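PDB 6V77: putative HpcE protein from Mycolicibacterium smegmatis, which is an uncharacterised member of the fumarylacetoacetate hydrolase (FAH) family that holds a zinc ion through acidic side chains. Local coordinates for residues 23-26 / 27-31; 38-41 / 42-46; 80-83 / 84-87. All blocks are in the same frame, centred on the assembly; numbering follows the deposited sequence.

Contact 1 (23-26 / 27-31); sequences KASE and QRFGP
With chi1 at 69°, the hydroxyl of S25 sits between its own backbone N and carbonyl carbon, and from there OG faces the chain returning at F29. F29 in turn has its CG beside its backbone N (chi1 -57°), which lays the CD2 edge of the ring against S25. The amide of F29 donates to S25 OG, N to OG 3.1 Å, while the CB of S25 lies near the ring plane, 4.0 Å from F29 CD2. Serine suits this buried place: small enough to sit under the turn, it offers an oxygen that also hydrogen-bonds V21 O in the preceding helical turn. A second bond, R28 N to S25 O at 3.2 Å, closes the loop; the donor stands above the carbonyl plane rather than on a lone pair. The R28 chain is extended and leads out to solvent, and F29 CZ lies against one face of its guanidinium, 3.3 Å from that plane and toward its rim. Q27 folds back at chi2, so that its NE2 comes alongside the backbone of K23, 4.1 Å from CA. W46 packs against both S25 and F29. Both E26 and Q27 take positive phi, and E26 N bonds to K23 O and Q27 N to A22 O. E26 is thus the C-prime residue of a Schellman motif that ends helix 21-24, overlapping a type I' beta turn from S25 to R28 with E26 and Q27 at its centre.

Contact 2 (38-41 / 42-46); sequences QHWD and AFQEW
Stacking dominates between W40 and Q44, one helical turn apart. The amide of Q44 lies over one face of the indole with the two planes 23° apart, and its NE2 comes to 3.5 Å from W40 CZ2. Further back along the glutamine, CG makes a CH-pi contact 4.0 Å from the centroid of the five-membered ring. W40 swings its CG away from its backbone N (chi1 -174°), and Q44 keeps CG beside its own, which brings the flat groups together. Glutamine fits because its amide is flat like the ring, yet polar enough for a partly exposed position. Backbone bonds form the second kind: F43 N to H39 O at 2.8 Å, Q44 N to W40 O, and E45 N to D41 O. These i to i+4 bonds open the alpha-helix 40-49, with H39 as its N-cap residue. Apolar packing is the third kind. F43 meets the six-membered ring of W40 obliquely, planes at 41°, with F43 CD2 3.8 Å from W40 CZ3. L3 of strand 2-6 touches both aromatic side chains, whose bulk suits the helix face turned toward the sheet. Charge supplies the last: on the exposed side, the carboxylate of E45 forms a salt bridge with R48.

Contact 3 (80-83 / 84-87); sequences DDHA and TESG. With SO4 (sulfate ion), chain O.
H82 reaches from the helix toward E85 and a sulfate ion, and its side chain can be followed outward. CB passes 3.9 Å from E85 OE2, and with CG anti to the backbone N (chi1 176°) the imidazole leaves the helix with its ND1 edge turned to that carboxylate. CG, too, lies near OE2. ND1 then donates to E85 OE2 at 2.7 Å in an almost perfectly straight bond of 179°. The oxygen lies in the ring plane and receives the N-H on its anti lone pair, while the carboxylate plane stands nearly perpendicular to the ring. At the far edge, NE2 donates to sulfate O1 at 2.6 Å, and its ring neighbours CD2 and CE1 each lie 3.5 Å from that O1. Glutamate is long enough to bridge this gap: its chain runs extended beyond CG, and the backbone N-H groups of G244 and V245 hold OE1 and OE2. Near the helix end, S86 curls its hydroxyl back to A83 O, OG to O 2.7 Å, and S86 N reaches the same oxygen from the same face. A short hydroxyl suits a C-terminal turn, where carbonyls run out of amide partners; G87 follows with positive phi. On the outer side, a water links D80 OD1 and T84 OG1. K171, R156 and Q159 also bind the sulfate, which probably came from the crystallisation liquor. The zinc ion lies about 6 Å from the H82 side chain. E85, itself held by two backbone N-H groups, thus fixes the rotation of the imidazole and directs NE2 toward the anion near the metal.

Overall arrangement
The three contacts follow one another along the chain without overlapping. Contacts 1 and 2 are neighbours, their centres 12 Å apart: the turn that ends helix 21-24 packs beside helix 40-49, with F29 CZ 3.5 Å from A42 O. Helix 33-38 leads from contact 1 into contact 2, whose first residue is its last. Together they belong to the N-terminal part of the chain, beside the strands 2-6 and 9-14. Contact 3, on helix 80-85 in the FAH-family part of the chain, lies across the chain's centre, with centres 46 Å from contact 1 and 40 Å from contact 2. All three lie away from that centre; the first two join helices of the N-terminal part, while contact 3 stands near the zinc ion.

Contact 1 (23-26 / 27-31)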
loop_
_atom_site.group_PDB
_atom_site.type_symbol
_atom_site.label_atom_id
_atom_site.label_comp_id
_atom_site.label_asym_id
_atom_site.label_seq_id
_atom_site.Cartn_x
_atom_site.Cartn_y
_atom_site.Cartn_z
ATOM N N LYS B 23 -13.763 -22.116 -13.986
ATOM C CA LYS B 23 -14.588 -23.160 -14.589
ATOM C C LYS B 23 -13.726 -24.219 -15.264
ATOM O O LYS B 23 -13.979 -25.421 -15.122
ATOM C CB LYS B 23 -15.571 -22.556 -15.596
ATOM C CG LYS B 23 -16.571 -21.590 -14.994
ATOM C CD LYS B 23 -17.599 -21.134 -16.026
ATOM C CE LYS B 23 -18.491 -20.040 -15.462
ATOM N NZ LYS B 23 -19.284 -19.365 -16.535
ATOM N N ALA B 24 -12.699 -23.791 -16.003
ATOM C CA ALA B 24 -11.893 -24.736 -16.765
ATOM C C ALA B 24 -11.144 -25.684 -15.843
ATOM O O ALA B 24 -11.000 -26.873 -16.150
ATOM C CB ALA B 24 -10.910 -23.982 -17.660
ATOM N N SER B 25 -10.656 -25.169 -14.718
ATOM C CA SER B 25 -9.844 -25.927 -13.778
ATOM C C SER B 25 -10.668 -26.600 -12.704
ATOM O O SER B 25 -10.086 -27.097 -11.740
ATOM C CB SER B 25 -8.806 -25.020 -13.110
ATOM O OG SER B 25 -9.429 -24.084 -12.241
ATOM N N GLU B 26 -11.996 -26.602 -12.833
ATOM C CA GLU B 26 -12.892 -27.170 -11.825
ATOM C C GLU B 26 -12.631 -26.572 -10.447
ATOM O O GLU B 26 -12.565 -27.279 -9.434
ATOM C CB GLU B 26 -12.783 -28.697 -11.796
ATOM C CG GLU B 26 -13.333 -29.363 -13.046
ATOM C CD GLU B 26 -13.164 -30.869 -13.030
ATOM O OE1 GLU B 26 -12.187 -31.357 -12.420
ATOM O OE2 GLU B 26 -14.012 -31.566 -13.626
ATOM N N GLN B 27 -12.490 -25.246 -10.412
ATOM C CA GLN B 27 -12.364 -24.422 -9.208
ATOM C C GLN B 27 -11.004 -24.558 -8.535
ATOM O O GLN B 27 -10.825 -24.055 -7.421
ATOM C CB GLN B 27 -13.472 -24.719 -8.187
ATOM C CG GLN B 27 -14.856 -24.847 -8.809
ATOM C CD GLN B 27 -15.251 -23.606 -9.552
ATOM O OE1 GLN B 27 -14.979 -22.496 -9.099
ATOM N NE2 GLN B 27 -15.887 -23.779 -10.707
ATOM N N ARG B 28 -10.033 -25.203 -9.183
ATOM C CA ARG B 28 -8.720 -25.360 -8.567
ATOM C C ARG B 28 -7.931 -24.053 -8.556
ATOM O O ARG B 28 -7.144 -23.827 -7.629
ATOM C CB ARG B 28 -7.934 -26.449 -9.286
ATOM C CG ARG B 28 -6.655 -26.807 -8.605
ATOM C CD ARG B 28 -6.001 -28.011 -9.258
ATOM N NE ARG B 28 -4.573 -28.021 -8.970
ATOM C CZ ARG B 28 -3.663 -28.610 -9.737
ATOM N NH1 ARG B 28 -4.033 -29.250 -10.839
ATOM N NH2 ARG B 28 -2.384 -28.552 -9.399
ATOM N N PHE B 29 -8.130 -23.192 -9.566
ATOM C CA PHE B 29 -7.487 -21.882 -9.687
ATOM C C PHE B 29 -8.522 -20.809 -10.018
ATOM O O PHE B 29 -9.372 -21.002 -10.890
ATOM C CB PHE B 29 -6.403 -21.893 -10.784
ATOM C CG PHE B 29 -5.357 -22.937 -10.567
ATOM C CD1 PHE B 29 -4.409 -22.778 -9.575
ATOM C CD2 PHE B 29 -5.349 -24.101 -11.316
ATOM C CE1 PHE B 29 -3.458 -23.742 -9.343
ATOM C CE2 PHE B 29 -4.403 -25.064 -11.093
ATOM C CZ PHE B 29 -3.455 -24.894 -10.099
ATOM N N GLY B 30 -8.426 -19.661 -9.351
ATOM C CA GLY B 30 -9.343 -18.576 -9.606
ATOM C C GLY B 30 -10.628 -18.740 -8.822
ATOM O O GLY B 30 -10.751 -19.628 -7.967
ATOM N N PRO B 31 -11.632 -17.893 -9.104
ATOM C CA PRO B 31 -11.647 -16.882 -10.176
ATOM C C PRO B 31 -10.899 -15.568 -9.848
ATOM O O PRO B 31 -10.653 -14.773 -10.758
ATOM C CB PRO B 31 -13.147 -16.616 -10.364
ATOM C CG PRO B 31 -13.724 -16.885 -8.988
ATOM C CD PRO B 31 -12.966 -18.079 -8.504
#

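Contact 2 (38-41 / 42-46)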
loop_
_atom_site.group_PDB
_atom_site.type_symbol
_atom_site.label_atom_id
_atom_site.label_comp_id
_atom_site.label_asym_id
_atom_site.label_seq_id
_atom_site.Cartn_x
_atom_site.Cartn_y
_atom_site.Cartn_z
ATOM N N GLN B 38 -0.710 -16.297 -6.294
ATOM C CA GLN B 38 -0.293 -16.978 -5.080
ATOM C C GLN B 38 0.070 -18.430 -5.362
ATOM O O GLN B 38 0.899 -19.008 -4.655
ATOM C CB GLN B 38 -1.397 -16.883 -4.024
ATOM C CG GLN B 38 -1.018 -17.442 -2.682
ATOM C CD GLN B 38 0.100 -16.657 -2.012
ATOM O OE1 GLN B 38 0.185 -15.437 -2.149
ATOM N NE2 GLN B 38 0.967 -17.356 -1.293
ATOM N N HIS B 39 -0.522 -19.028 -6.394
ATOM C CA HIS B 39 -0.243 -20.408 -6.765
ATOM C C HIS B 39 0.274 -20.472 -8.200
ATOM O O HIS B 39 -0.115 -21.346 -8.976
ATOM C CB HIS B 39 -1.487 -21.277 -6.594
ATOM C CG HIS B 39 -2.077 -21.222 -5.219
ATOM N ND1 HIS B 39 -1.545 -21.907 -4.147
ATOM C CD2 HIS B 39 -3.158 -20.557 -4.743
ATOM C CE1 HIS B 39 -2.272 -21.670 -3.069
ATOM N NE2 HIS B 39 -3.255 -20.852 -3.404
ATOM N N TRP B 40 1.198 -19.563 -8.532
ATOM C CA TRP B 40 1.599 -19.324 -9.925
ATOM C C TRP B 40 2.184 -20.570 -10.581
ATOM O O TRP B 40 1.777 -20.949 -11.683
ATOM C CB TRP B 40 2.609 -18.173 -9.983
ATOM C CG TRP B 40 2.980 -17.743 -11.394
ATOM C CD1 TRP B 40 4.217 -17.787 -11.970
ATOM C CD2 TRP B 40 2.096 -17.198 -12.388
ATOM N NE1 TRP B 40 4.157 -17.305 -13.264
ATOM C CE2 TRP B 40 2.866 -16.934 -13.537
ATOM C CE3 TRP B 40 0.733 -16.897 -12.406
ATOM C CZ2 TRP B 40 2.308 -16.389 -14.711
ATOM C CZ3 TRP B 40 0.185 -16.349 -13.565
ATOM C CH2 TRP B 40 0.975 -16.115 -14.696
ATOM N N ASP B 41 3.149 -21.227 -9.921
ATOM C CA ASP B 41 3.796 -22.363 -10.571
ATOM C C ASP B 41 2.807 -23.496 -10.796
ATOM O O ASP B 41 2.787 -24.109 -11.871
ATOM C CB ASP B 41 4.988 -22.849 -9.749
ATOM C CG ASP B 41 6.151 -21.891 -9.793
ATOM O OD1 ASP B 41 6.124 -20.958 -10.621
ATOM O OD2 ASP B 41 7.097 -22.069 -9.001
ATOM N N ALA B 42 1.996 -23.802 -9.779
ATOM C CA ALA B 42 0.968 -24.825 -9.941
ATOM C C ALA B 42 -0.001 -24.447 -11.053
ATOM O O ALA B 42 -0.401 -25.300 -11.856
ATOM C CB ALA B 42 0.226 -25.034 -8.618
ATOM N N PHE B 43 -0.374 -23.165 -11.132
ATOM C CA PHE B 43 -1.300 -22.747 -12.180
ATOM C C PHE B 43 -0.691 -22.965 -13.563
ATOM O O PHE B 43 -1.342 -23.515 -14.463
ATOM C CB PHE B 43 -1.716 -21.288 -11.992
ATOM C CG PHE B 43 -2.300 -20.673 -13.257
ATOM C CD1 PHE B 43 -3.533 -21.103 -13.746
ATOM C CD2 PHE B 43 -1.596 -19.725 -13.964
ATOM C CE1 PHE B 43 -4.075 -20.564 -14.911
ATOM C CE2 PHE B 43 -2.125 -19.182 -15.145
ATOM C CZ PHE B 43 -3.368 -19.615 -15.613
ATOM N N GLN B 44 0.561 -22.541 -13.751
ATOM C CA GLN B 44 1.202 -22.680 -15.054
ATOM C C GLN B 44 1.377 -24.144 -15.435
ATOM O O GLN B 44 1.218 -24.509 -16.606
ATOM C CB GLN B 44 2.545 -21.960 -15.055
ATOM C CG GLN B 44 2.397 -20.447 -14.976
ATOM C CD GLN B 44 3.433 -19.727 -15.799
ATOM O OE1 GLN B 44 4.631 -19.803 -15.516
ATOM N NE2 GLN B 44 2.980 -19.024 -16.838
ATOM N N GLU B 45 1.705 -24.995 -14.464
ATOM C CA GLU B 45 1.809 -26.416 -14.761
ATOM C C GLU B 45 0.463 -26.985 -15.187
ATOM O O GLU B 45 0.392 -27.762 -16.147
ATOM C CB GLU B 45 2.365 -27.174 -13.555
ATOM C CG GLU B 45 2.469 -28.688 -13.765
ATOM C CD GLU B 45 3.318 -29.083 -14.976
ATOM O OE1 GLU B 45 4.207 -28.302 -15.386
ATOM O OE2 GLU B 45 3.093 -30.189 -15.519
ATOM N N TRP B 46 -0.616 -26.612 -14.492
ATOM C CA TRP B 46 -1.947 -27.069 -14.890
ATOM C C TRP B 46 -2.284 -26.606 -16.306
ATOM O O TRP B 46 -2.733 -27.397 -17.148
ATOM C CB TRP B 46 -3.001 -26.552 -13.906
ATOM C CG TRP B 46 -4.387 -26.691 -14.453
ATOM C CD1 TRP B 46 -5.173 -27.803 -14.425
ATOM C CD2 TRP B 46 -5.136 -25.687 -15.145
ATOM N NE1 TRP B 46 -6.371 -27.551 -15.060
ATOM C CE2 TRP B 46 -6.372 -26.257 -15.503
ATOM C CE3 TRP B 46 -4.878 -24.354 -15.490
ATOM C CZ2 TRP B 46 -7.352 -25.544 -16.195
ATOM C CZ3 TRP B 46 -5.861 -23.639 -16.178
ATOM C CH2 TRP B 46 -7.082 -24.240 -16.514
#

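Contact 3 (80-83 / 84-87)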
loop_
_atom_site.group_PDB
_atom_site.type_symbol
_atom_site.label_atom_id
_atom_site.label_comp_id
_atom_site.label_asym_id
_atom_site.label_seq_id
_atom_site.Cartn_x
_atom_site.Cartn_y
_atom_site.Cartn_z
ATOM N N ASP B 80 16.307 8.713 -17.688
ATOM C CA ASP B 80 17.134 9.900 -17.481
ATOM C C ASP B 80 16.452 11.153 -18.006
ATOM O O ASP B 80 16.498 12.207 -17.361
ATOM C CB ASP B 80 18.498 9.749 -18.147
ATOM C CG ASP B 80 19.459 10.858 -17.739
ATOM O OD1 ASP B 80 19.492 11.195 -16.531
ATOM O OD2 ASP B 80 20.175 11.395 -18.614
ATOM N N ASP B 81 15.819 11.063 -19.173
ATOM C CA ASP B 81 15.229 12.259 -19.758
ATOM C C ASP B 81 13.994 12.711 -18.988
ATOM O O ASP B 81 13.671 13.901 -18.995
ATOM C CB ASP B 81 14.912 12.004 -21.227
ATOM C CG ASP B 81 16.162 11.728 -22.038
ATOM O OD1 ASP B 81 17.266 12.098 -21.574
ATOM O OD2 ASP B 81 16.040 11.137 -23.133
ATOM N N HIS B 82 13.304 11.794 -18.293
ATOM C CA HIS B 82 12.218 12.238 -17.426
ATOM C C HIS B 82 12.768 12.888 -16.160
ATOM O O HIS B 82 12.206 13.873 -15.671
ATOM C CB HIS B 82 11.285 11.083 -17.060
ATOM C CG HIS B 82 10.216 11.478 -16.084
ATOM N ND1 HIS B 82 9.307 12.483 -16.353
ATOM C CD2 HIS B 82 9.937 11.041 -14.831
ATOM C CE1 HIS B 82 8.501 12.632 -15.316
ATOM N NE2 HIS B 82 8.859 11.769 -14.380
ATOM N N ALA B 83 13.865 12.352 -15.613
ATOM C CA ALA B 83 14.544 13.024 -14.506
ATOM C C ALA B 83 14.909 14.462 -14.870
ATOM O O ALA B 83 14.649 15.398 -14.098
ATOM C CB ALA B 83 15.792 12.238 -14.106
ATOM N N THR B 84 15.493 14.661 -16.056
ATOM C CA THR B 84 15.891 16.005 -16.470
ATOM C C THR B 84 14.695 16.949 -16.518
ATOM O O THR B 84 14.789 18.105 -16.093
ATOM C CB THR B 84 16.561 15.970 -17.849
ATOM O OG1 THR B 84 17.600 14.982 -17.867
ATOM C CG2 THR B 84 17.149 17.322 -18.178
ATOM N N GLU B 85 13.571 16.483 -17.058
ATOM C CA GLU B 85 12.419 17.355 -17.258
ATOM C C GLU B 85 11.640 17.616 -15.971
ATOM O O GLU B 85 10.832 18.555 -15.929
ATOM C CB GLU B 85 11.501 16.758 -18.337
ATOM C CG GLU B 85 10.538 15.703 -17.830
ATOM C CD GLU B 85 9.816 14.962 -18.936
ATOM O OE1 GLU B 85 9.873 15.393 -20.108
ATOM O OE2 GLU B 85 9.181 13.938 -18.619
ATOM N N SER B 86 11.875 16.830 -14.922
ATOM C CA SER B 86 11.197 17.020 -13.650
ATOM C C SER B 86 11.736 18.202 -12.861
ATOM O O SER B 86 11.096 18.613 -11.888
ATOM C CB SER B 86 11.345 15.770 -12.792
ATOM O OG SER B 86 12.671 15.733 -12.307
ATOM N N GLY B 87 12.898 18.732 -13.234
ATOM C CA GLY B 87 13.552 19.760 -12.453
ATOM C C GLY B 87 14.362 19.233 -11.292
ATOM O O GLY B 87 15.041 20.023 -10.618
HETATM S S SO4 O . 7.246 10.981 -11.013
HETATM O O1 SO4 O . 8.112 11.716 -11.928
HETATM O O2 SO4 O . 5.947 11.640 -10.869
HETATM O O3 SO4 O . 7.015 9.620 -11.502
HETATM O O4 SO4 O . 7.909 10.875 -9.714
HETATM O O HOH W 1 19.081 13.606 -15.919
#